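PDB 2QRU: Alpha/beta hydrolase fold-3 domain-containing protein from Enterococcus faecalis, which is of unknown specific function but adopts the alpha/beta hydrolase fold and probably acts as a hydrolase. Local coordinates for residues T18-T23 against Y59-L64; Y40-D45 against V164-F169; G132-E137 against S229-R234. All blocks are in the same frame, centred on the assembly; numbering follows the deposited sequence.

Contact 1: T18-T23 against Y59-L64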
loop_
_atom_site.group_PDB
_atom_site.type_symbol
_atom_site.label_atom_id
_atom_site.label_comp_id
_atom_site.label_asym_id
_atom_site.label_seq_id
_atom_site.Cartn_x
_atom_site.Cartn_y
_atom_site.Cartn_z
ATOM N N THR A 18 -3.717 8.817 10.574
ATOM C CA THR A 18 -2.976 10.071 10.759
ATOM C C THR A 18 -3.423 11.014 9.642
ATOM O O THR A 18 -3.329 10.665 8.451
ATOM C CB THR A 18 -1.440 9.861 10.716
ATOM O OG1 THR A 18 -1.028 8.980 11.777
ATOM C CG2 THR A 18 -0.699 11.196 10.895
ATOM N N ILE A 19 -3.963 12.164 10.048
ATOM C CA ILE A 19 -4.524 13.162 9.113
ATOM C C ILE A 19 -3.524 14.306 8.916
ATOM O O ILE A 19 -3.023 14.878 9.891
ATOM C CB ILE A 19 -5.859 13.721 9.679
ATOM C CG1 ILE A 19 -6.847 12.588 9.918
ATOM C CG2 ILE A 19 -6.471 14.773 8.755
ATOM C CD1 ILE A 19 -7.948 12.911 10.879
ATOM N N TYR A 20 -3.225 14.632 7.660
ATOM C CA TYR A 20 -2.382 15.781 7.345
ATOM C C TYR A 20 -3.233 16.743 6.510
ATOM O O TYR A 20 -3.360 16.569 5.307
ATOM C CB TYR A 20 -1.179 15.342 6.505
ATOM C CG TYR A 20 -0.239 14.301 7.088
ATOM C CD1 TYR A 20 -0.523 12.931 6.992
ATOM C CD2 TYR A 20 0.984 14.690 7.642
ATOM C CE1 TYR A 20 0.370 11.988 7.478
ATOM C CE2 TYR A 20 1.878 13.768 8.130
ATOM C CZ TYR A 20 1.566 12.408 8.035
ATOM O OH TYR A 20 2.443 11.472 8.517
ATOM N N PRO A 21 -3.866 17.742 7.152
ATOM C CA PRO A 21 -4.754 18.663 6.432
ATOM C C PRO A 21 -4.046 19.590 5.425
ATOM O O PRO A 21 -2.863 19.921 5.577
ATOM C CB PRO A 21 -5.383 19.513 7.555
ATOM C CG PRO A 21 -5.067 18.801 8.837
ATOM C CD PRO A 21 -3.812 18.025 8.598
ATOM N N THR A 22 -4.785 19.992 4.399
ATOM C CA THR A 22 -4.335 21.074 3.517
ATOM C C THR A 22 -4.594 22.422 4.203
ATOM O O THR A 22 -5.189 22.469 5.289
ATOM C CB THR A 22 -5.083 21.034 2.188
ATOM O OG1 THR A 22 -6.494 21.129 2.442
ATOM C CG2 THR A 22 -4.795 19.737 1.483
ATOM N N THR A 23 -4.154 23.510 3.568
ATOM C CA THR A 23 -4.290 24.857 4.145
ATOM C C THR A 23 -5.704 25.425 3.990
ATOM O O THR A 23 -6.086 26.380 4.682
ATOM C CB THR A 23 -3.292 25.843 3.499
ATOM O OG1 THR A 23 -3.494 25.856 2.083
ATOM C CG2 THR A 23 -1.844 25.439 3.804
ATOM N N TYR A 59 -4.808 17.943 -1.535
ATOM C CA TYR A 59 -5.312 16.692 -0.964
ATOM C C TYR A 59 -4.884 16.545 0.495
ATOM O O TYR A 59 -3.701 16.470 0.795
ATOM C CB TYR A 59 -4.787 15.484 -1.776
ATOM C CG TYR A 59 -5.250 15.521 -3.204
ATOM C CD1 TYR A 59 -6.520 15.051 -3.553
ATOM C CD2 TYR A 59 -4.456 16.091 -4.198
ATOM C CE1 TYR A 59 -6.991 15.129 -4.869
ATOM C CE2 TYR A 59 -4.908 16.160 -5.527
ATOM C CZ TYR A 59 -6.169 15.667 -5.856
ATOM O OH TYR A 59 -6.599 15.755 -7.159
ATOM N N THR A 60 -5.863 16.498 1.382
ATOM C CA THR A 60 -5.647 16.095 2.763
ATOM C C THR A 60 -5.271 14.606 2.759
ATOM O O THR A 60 -5.981 13.779 2.187
ATOM C CB THR A 60 -6.924 16.332 3.604
ATOM O OG1 THR A 60 -7.127 17.747 3.774
ATOM C CG2 THR A 60 -6.819 15.664 4.983
ATOM N N VAL A 61 -4.150 14.272 3.407
ATOM C CA VAL A 61 -3.680 12.886 3.412
ATOM C C VAL A 61 -4.219 12.159 4.640
ATOM O O VAL A 61 -4.127 12.661 5.765
ATOM C CB VAL A 61 -2.134 12.812 3.371
ATOM C CG1 VAL A 61 -1.675 11.362 3.453
ATOM C CG2 VAL A 61 -1.599 13.450 2.075
ATOM N N LEU A 62 -4.777 10.980 4.392
ATOM C CA LEU A 62 -5.299 10.119 5.464
ATOM C C LEU A 62 -4.457 8.844 5.445
ATOM O O LEU A 62 -4.674 7.979 4.605
ATOM C CB LEU A 62 -6.786 9.807 5.216
ATOM C CG LEU A 62 -7.664 11.052 5.012
ATOM C CD1 LEU A 62 -9.061 10.686 4.582
ATOM C CD2 LEU A 62 -7.687 11.928 6.276
ATOM N N ALA A 63 -3.471 8.759 6.339
ATOM C CA ALA A 63 -2.558 7.620 6.370
ATOM C C ALA A 63 -3.159 6.578 7.308
ATOM O O ALA A 63 -3.327 6.849 8.495
ATOM C CB ALA A 63 -1.169 8.062 6.851
ATOM N N LEU A 64 -3.498 5.406 6.777
ATOM C CA LEU A 64 -4.452 4.524 7.465
ATOM C C LEU A 64 -3.835 3.214 7.987
ATOM O O LEU A 64 -3.007 2.590 7.309
ATOM C CB LEU A 64 -5.624 4.212 6.483
ATOM C CG LEU A 64 -6.883 3.520 6.992
ATOM C CD1 LEU A 64 -7.546 4.339 8.126
ATOM C CD2 LEU A 64 -7.900 3.230 5.851
#

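Contact 2: Y40-D45 against V164-F169. With EDO (1,2-ethanediol), chain G.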
loop_
_atom_site.group_PDB
_atom_site.type_symbol
_atom_site.label_atom_id
_atom_site.label_comp_id
_atom_site.label_asym_id
_atom_site.label_seq_id
_atom_site.Cartn_x
_atom_site.Cartn_y
_atom_site.Cartn_z
ATOM N N TYR A 40 4.718 -6.284 8.538
ATOM C CA TYR A 40 5.266 -5.246 9.406
ATOM C C TYR A 40 4.914 -3.838 8.910
ATOM O O TYR A 40 4.238 -3.685 7.903
ATOM C CB TYR A 40 6.787 -5.428 9.595
ATOM C CG TYR A 40 7.680 -4.946 8.456
ATOM C CD1 TYR A 40 7.878 -5.716 7.300
ATOM C CD2 TYR A 40 8.351 -3.719 8.553
ATOM C CE1 TYR A 40 8.704 -5.258 6.253
ATOM C CE2 TYR A 40 9.176 -3.250 7.521
ATOM C CZ TYR A 40 9.368 -4.024 6.389
ATOM O OH TYR A 40 10.192 -3.531 5.389
ATOM N N GLY A 41 5.342 -2.829 9.664
ATOM C CA GLY A 41 5.305 -1.453 9.166
ATOM C C GLY A 41 4.192 -0.610 9.744
ATOM O O GLY A 41 3.435 -1.060 10.621
ATOM N N THR A 42 4.079 0.613 9.221
ATOM C CA THR A 42 3.328 1.644 9.883
ATOM C C THR A 42 2.916 2.735 8.906
ATOM O O THR A 42 3.674 3.067 7.996
ATOM C CB THR A 42 4.201 2.251 11.026
ATOM O OG1 THR A 42 3.532 3.366 11.614
ATOM C CG2 THR A 42 5.560 2.717 10.489
ATOM N N LYS A 43 1.707 3.262 9.095
ATOM C CA LYS A 43 1.235 4.494 8.425
ATOM C C LYS A 43 2.238 5.630 8.563
ATOM O O LYS A 43 2.263 6.547 7.748
ATOM C CB LYS A 43 -0.122 4.954 8.966
ATOM C CG LYS A 43 -0.186 5.220 10.498
ATOM C CD LYS A 43 -1.571 5.709 10.909
ATOM C CE LYS A 43 -1.655 5.925 12.461
ATOM N NZ LYS A 43 -1.327 4.656 13.187
ATOM N N SER A 44 3.043 5.585 9.630
ATOM C CA SER A 44 4.126 6.544 9.843
ATOM C C SER A 44 5.308 6.462 8.854
ATOM O O SER A 44 6.184 7.320 8.916
ATOM C CB SER A 44 4.631 6.418 11.288
ATOM O OG SER A 44 3.541 6.537 12.182
ATOM N N ASP A 45 5.336 5.472 7.942
ATOM C CA ASP A 45 6.439 5.375 6.967
ATOM C C ASP A 45 6.291 6.395 5.840
ATOM O O ASP A 45 7.159 6.492 4.978
ATOM C CB ASP A 45 6.659 3.952 6.405
ATOM C CG ASP A 45 5.592 3.525 5.394
ATOM O OD1 ASP A 45 4.815 4.378 4.902
ATOM O OD2 ASP A 45 5.570 2.324 5.046
ATOM N N VAL A 164 -2.930 -6.753 15.238
ATOM C CA VAL A 164 -1.957 -5.657 15.265
ATOM C C VAL A 164 -2.330 -4.630 14.181
ATOM O O VAL A 164 -2.409 -4.972 12.997
ATOM C CB VAL A 164 -0.496 -6.175 15.068
ATOM C CG1 VAL A 164 0.509 -4.983 15.045
ATOM C CG2 VAL A 164 -0.114 -7.199 16.174
ATOM N N TRP A 165 -2.590 -3.396 14.615
ATOM C CA TRP A 165 -3.015 -2.294 13.726
ATOM C C TRP A 165 -1.854 -1.469 13.218
ATOM O O TRP A 165 -1.997 -0.745 12.214
ATOM C CB TRP A 165 -3.963 -1.334 14.456
ATOM C CG TRP A 165 -5.380 -1.774 14.610
ATOM C CD1 TRP A 165 -6.017 -2.068 15.779
ATOM C CD2 TRP A 165 -6.344 -1.984 13.564
ATOM N NE1 TRP A 165 -7.321 -2.420 15.535
ATOM C CE2 TRP A 165 -7.550 -2.369 14.185
ATOM C CE3 TRP A 165 -6.316 -1.848 12.165
ATOM C CZ2 TRP A 165 -8.704 -2.661 13.455
ATOM C CZ3 TRP A 165 -7.470 -2.137 11.452
ATOM C CH2 TRP A 165 -8.639 -2.522 12.091
ATOM N N ASP A 166 -0.719 -1.541 13.919
ATOM C CA ASP A 166 0.415 -0.663 13.629
ATOM C C ASP A 166 1.688 -1.200 14.259
ATOM O O ASP A 166 1.663 -1.771 15.366
ATOM C CB ASP A 166 0.104 0.738 14.177
ATOM C CG ASP A 166 1.140 1.782 13.784
ATOM O OD1 ASP A 166 1.611 1.783 12.610
ATOM O OD2 ASP A 166 1.415 2.646 14.645
ATOM N N ASP A 167 2.798 -1.011 13.556
ATOM C CA ASP A 167 4.115 -1.466 13.992
ATOM C C ASP A 167 5.073 -0.287 13.819
ATOM O O ASP A 167 5.900 -0.275 12.900
ATOM C CB ASP A 167 4.510 -2.697 13.151
ATOM C CG ASP A 167 5.922 -3.197 13.426
ATOM O OD1 ASP A 167 6.431 -3.095 14.577
ATOM O OD2 ASP A 167 6.524 -3.720 12.460
ATOM N N PRO A 168 4.930 0.741 14.682
ATOM C CA PRO A 168 5.583 2.048 14.413
ATOM C C PRO A 168 7.119 2.046 14.367
ATOM O O PRO A 168 7.708 2.957 13.788
ATOM C CB PRO A 168 5.069 2.952 15.539
ATOM C CG PRO A 168 4.633 2.002 16.635
ATOM C CD PRO A 168 4.124 0.761 15.918
ATOM N N PHE A 169 7.757 1.033 14.938
ATOM C CA PHE A 169 9.219 0.977 14.964
ATOM C C PHE A 169 9.792 -0.150 14.098
ATOM O O PHE A 169 10.963 -0.520 14.240
ATOM C CB PHE A 169 9.702 0.909 16.413
ATOM C CG PHE A 169 9.212 2.056 17.240
ATOM C CD1 PHE A 169 9.491 3.370 16.850
ATOM C CD2 PHE A 169 8.420 1.835 18.359
ATOM C CE1 PHE A 169 9.019 4.460 17.598
ATOM C CE2 PHE A 169 7.945 2.915 19.120
ATOM C CZ PHE A 169 8.245 4.226 18.736
HETATM C C1 EDO G . 8.387 0.674 5.955
HETATM O O1 EDO G . 8.186 0.557 4.532
HETATM C C2 EDO G . 7.239 -0.108 6.615
HETATM O O2 EDO G . 6.137 0.681 7.077
HETATM O O HOH W 1 1.958 5.089 13.507
HETATM O O HOH W 2 -0.005 1.625 10.489
#

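Contact 3: G132-E137 against S229-R234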
loop_
_atom_site.group_PDB
_atom_site.type_symbol
_atom_site.label_atom_id
_atom_site.label_comp_id
_atom_site.label_asym_id
_atom_site.label_seq_id
_atom_site.Cartn_x
_atom_site.Cartn_y
_atom_site.Cartn_z
ATOM N N GLY A 132 3.544 -1.777 -6.213
ATOM C CA GLY A 132 2.608 -2.794 -5.700
ATOM C C GLY A 132 2.457 -3.949 -6.694
ATOM O O GLY A 132 3.292 -4.169 -7.595
ATOM N N TYR A 133 1.342 -4.672 -6.535
ATOM C CA TYR A 133 1.095 -5.895 -7.293
ATOM C C TYR A 133 -0.386 -6.214 -7.299
ATOM O O TYR A 133 -1.133 -5.679 -6.463
ATOM C CB TYR A 133 1.928 -7.034 -6.737
ATOM C CG TYR A 133 2.084 -7.089 -5.237
ATOM C CD1 TYR A 133 3.139 -6.404 -4.594
ATOM C CD2 TYR A 133 1.224 -7.882 -4.447
ATOM C CE1 TYR A 133 3.310 -6.472 -3.194
ATOM C CE2 TYR A 133 1.392 -7.932 -3.063
ATOM C CZ TYR A 133 2.448 -7.256 -2.451
ATOM O OH TYR A 133 2.646 -7.329 -1.081
ATOM N N THR A 134 -0.801 -7.092 -8.233
ATOM C CA THR A 134 -2.216 -7.316 -8.505
ATOM C C THR A 134 -2.619 -8.744 -8.084
ATOM O O THR A 134 -3.800 -9.082 -8.084
ATOM C CB THR A 134 -2.506 -7.162 -10.022
ATOM O OG1 THR A 134 -1.546 -7.936 -10.751
ATOM C CG2 THR A 134 -2.424 -5.687 -10.457
ATOM N N ASP A 135 -1.625 -9.556 -7.743
ATOM C CA ASP A 135 -1.848 -10.921 -7.272
ATOM C C ASP A 135 -0.634 -11.319 -6.430
ATOM O O ASP A 135 0.317 -10.543 -6.294
ATOM C CB ASP A 135 -2.149 -11.879 -8.450
ATOM C CG ASP A 135 -0.962 -12.092 -9.370
ATOM O OD1 ASP A 135 0.146 -12.392 -8.862
ATOM O OD2 ASP A 135 -1.138 -11.990 -10.610
ATOM N N LEU A 136 -0.702 -12.510 -5.838
ATOM C CA LEU A 136 0.335 -12.956 -4.918
ATOM C C LEU A 136 1.225 -14.057 -5.540
ATOM O O LEU A 136 2.046 -14.674 -4.838
ATOM C CB LEU A 136 -0.333 -13.433 -3.610
ATOM C CG LEU A 136 -1.138 -12.317 -2.904
ATOM C CD1 LEU A 136 -1.913 -12.904 -1.729
ATOM C CD2 LEU A 136 -0.252 -11.170 -2.464
ATOM N N GLU A 137 1.110 -14.281 -6.860
ATOM C CA GLU A 137 1.801 -15.438 -7.473
ATOM C C GLU A 137 3.311 -15.339 -7.299
ATOM O O GLU A 137 3.996 -16.342 -7.136
ATOM C CB GLU A 137 1.478 -15.562 -8.962
ATOM C CG GLU A 137 0.012 -15.737 -9.226
ATOM C CD GLU A 137 -0.534 -16.974 -8.537
ATOM O OE1 GLU A 137 0.089 -18.054 -8.662
ATOM O OE2 GLU A 137 -1.559 -16.835 -7.853
ATOM N N SER A 229 3.852 -3.406 -11.914
ATOM C CA SER A 229 3.582 -1.980 -12.052
ATOM C C SER A 229 3.397 -1.567 -13.509
ATOM O O SER A 229 2.670 -0.625 -13.786
ATOM C CB SER A 229 4.665 -1.153 -11.338
ATOM O OG SER A 229 4.543 -1.326 -9.931
ATOM N N LYS A 230 4.059 -2.255 -14.433
ATOM C CA LYS A 230 3.753 -2.006 -15.877
ATOM C C LYS A 230 2.289 -2.308 -16.162
ATOM O O LYS A 230 1.603 -1.499 -16.789
ATOM C CB LYS A 230 4.586 -2.887 -16.812
ATOM C CG LYS A 230 6.041 -2.490 -16.788
ATOM C CD LYS A 230 6.837 -3.454 -17.629
ATOM C CE LYS A 230 8.293 -3.109 -17.640
ATOM N NZ LYS A 230 9.133 -4.229 -18.225
ATOM N N LYS A 231 1.819 -3.489 -15.734
ATOM C CA LYS A 231 0.434 -3.870 -15.957
ATOM C C LYS A 231 -0.497 -2.840 -15.318
ATOM O O LYS A 231 -1.490 -2.412 -15.917
ATOM C CB LYS A 231 0.162 -5.282 -15.392
ATOM C CG LYS A 231 -1.313 -5.686 -15.517
ATOM C CD LYS A 231 -1.515 -7.196 -15.520
ATOM C CE LYS A 231 -1.232 -7.769 -14.150
ATOM N NZ LYS A 231 -1.645 -9.211 -14.184
ATOM N N ILE A 232 -0.191 -2.455 -14.081
ATOM C CA ILE A 232 -1.035 -1.521 -13.349
ATOM C C ILE A 232 -1.122 -0.172 -14.078
ATOM O O ILE A 232 -2.218 0.415 -14.158
ATOM C CB ILE A 232 -0.541 -1.346 -11.872
ATOM C CG1 ILE A 232 -0.778 -2.627 -11.068
ATOM C CG2 ILE A 232 -1.254 -0.194 -11.182
ATOM C CD1 ILE A 232 0.159 -2.716 -9.803
ATOM N N GLY A 233 -0.020 0.315 -14.626
ATOM C CA GLY A 233 -0.066 1.617 -15.295
ATOM C C GLY A 233 -0.500 1.582 -16.748
ATOM O O GLY A 233 -0.685 2.630 -17.376
ATOM N N ARG A 234 -0.662 0.376 -17.295
ATOM C CA ARG A 234 -0.940 0.215 -18.740
ATOM C C ARG A 234 -2.305 -0.448 -18.992
ATOM O O ARG A 234 -3.003 -0.134 -19.965
ATOM C CB ARG A 234 0.198 -0.550 -19.432
ATOM C CG ARG A 234 1.428 0.311 -19.562
ATOM C CD ARG A 234 2.644 -0.493 -19.965
ATOM N NE ARG A 234 3.813 0.374 -20.095
ATOM C CZ ARG A 234 5.056 -0.056 -20.302
ATOM N NH1 ARG A 234 5.320 -1.360 -20.384
ATOM N NH2 ARG A 234 6.056 0.820 -20.453
HETATM O O HOH W 3 5.466 -3.710 -9.252
HETATM O O HOH W 4 -2.940 -10.163 -11.604
#

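Contact 1: T18-T23 against Y59-L64
Thr18 and Ala63 bond to each other in both directions, and Tyr20 and Val61 do the same, tying strand 16-20 antiparallel to strand 59-64 in the mixed beta sheet of the alpha/beta hydrolase fold. In the first pair Ala63 N donates to Thr18 O at 2.8 Å, along a nearly straight N-H line of 169°; in the second, Tyr20 N reaches Val61 O at 2.9 Å. Ile19 and Leu62 form the non-hydrogen-bonded pair between them, where Ile19 CA-H points at Val61 O. Past Tyr20, where strand 16-20 ends, the pairing weakens: Thr22 N makes only a weak bond to Thr60 OG1 at 3.3 Å. The hydroxyl of Thr27, just before strand 28-33, is hydrogen-bonded to both Thr22 OG1 and Thr60 OG1, so three threonines are joined at this corner.

Side chains pack on both faces of the sheet. On one, Ile19 and Leu62 lie alongside each other, pointing the same way, with Ile19 CG1 3.8 Å from Leu62 CD2; helix 74-93 packs on this pair through Leu88, Ile92 and Ile93. On the other, the Tyr20 ring crosses Val61 at a slant and turns its edge to Val61 O, while helix 48-55 closes in from beyond with Lys51 on Tyr20 and Phe54 on Val61. Thr22 meets the start of strand 59-64 with its methyl rather than its hydroxyl: CG2 stands anti to its own carbonyl carbon, which brings it to 3.3 Å from Tyr59 C.

Contact 2: Y40-D45 against V164-F169
The loop after strand 28-33, which carries an HGGG sequence (His34 and Gly35 begin it) that in related hydrolases helps form the oxyanion hole, meets the segment 164-169 here through two successive aspartates, Asp166 and Asp167. Gly41 takes one and Thr42 the other. Gly41 N donates to Asp167 OD2 at 3.2 Å, almost straight (171°) but reaching the oxygen on its anti side and somewhat out of the carboxylate plane. A weak return bond runs from Asp167 N to Gly41 O. The same carboxylate is held further by Arg172 N on OD2 and Ser171 OG on OD1, which should fix its rotation.

Thr42 OG1 donates a hydrogen bond to the syn lone pair of Asp166 OD1, 2.7 Å away, and accepts from Ser44 N in an ST turn. With chi1 at 174° the hydroxyl extends opposite Thr42 N, in the direction of the aspartate. Lys43 passes Asp166 at about a right angle, and NZ makes a long salt bridge to OD2 at 3.7 Å; NZ is also in a salt bridge with Asp65, its stronger partner, and hydrogen-bonded to Thr16 OG1. One water links Thr42 OG1 and Asp166 OD2, with a weak bond from Lys43 NZ, and a second joins Lys43 N to Asp166 OD1.

Tyr40, edge-to-face with Tyr173, brings its side chain within about 4 Å (nearest atoms) of a bound phosphate and near the putative Ser-His-Asp triad, so the contact probably borders the active-site pocket. Asp45, held by Gly35 N and Tyr32 OH, also takes a bond from a 1,2-ethanediol, like the phosphate probably from the crystallisation liquor: its O2 donates to Asp45 OD2 at 2.7 Å and accepts from Thr42 N at 3.0 Å.

Contact 3: G132-E137 against S229-R234
The peptide between Gly132 and Tyr133 carries the end of Ile232 over one face: CD1 sits 4.0 Å from Tyr133 N and 4.1 Å from Gly132 C. At the edge of the same peptide, Gly132 O accepts from a water that is also bonded to Ser229 OG, whose direct protein partner is Asn129 ND2. The Tyr133 side chain sets off away from 229-234; its ring lies edge-to-face with Phe138, meets Tyr108 with planes only about 20° apart and touches Ala105 at the putative nucleophile elbow, so this loop probably borders the active site. The Asp135 carboxylate is used from two ends: OD1 accepts from Glu137 N in an Asx turn and bonds Tyr228 OH, while OD2 accepts a hydrogen bond from a second water.

That second water also binds Thr134 OG1 and accepts from Lys231 NZ at 3.0 Å, bridging lysine and aspartate where NZ and OD2 are themselves 4.6 Å apart, beyond a salt bridge. Thr134 divides its two branches. CG2 slides past Ile232 in the opposite sense, 3.5 Å from CG1, and OG1 rests against Lys231 CE; the lysine chain bends at chi3 (70°) to bring its amine round.

Side-chain packing and the two waters, without a direct hydrogen bond, hold helix 227-235 to the loop after strand 127-130. Leu111 of helix 105-119 touches both Thr134 and Ile232, and strand 213-218 lies under Ile232 through Cys213 and Ser215.

Contact 1 is a buried pairing of two sheet strands, bonded backbone to backbone; contact 3 is also buried but joins a helix to a loop by methyl packing and bridging waters. Contact 2 is partly open and relies on charged and hydroxyl side chains. Contacts 1 and 2 touch, with centres about 17 Å apart: Lys43 of contact 2 lays its chain against Thr18 and Ala63 of contact 1. Contact 3 lies across the chain's centre from both. Still, contacts 2 and 3 share one long connection, since 132-137 and 164-169 both belong to the excursion between strand 127-130 and helix 173-181.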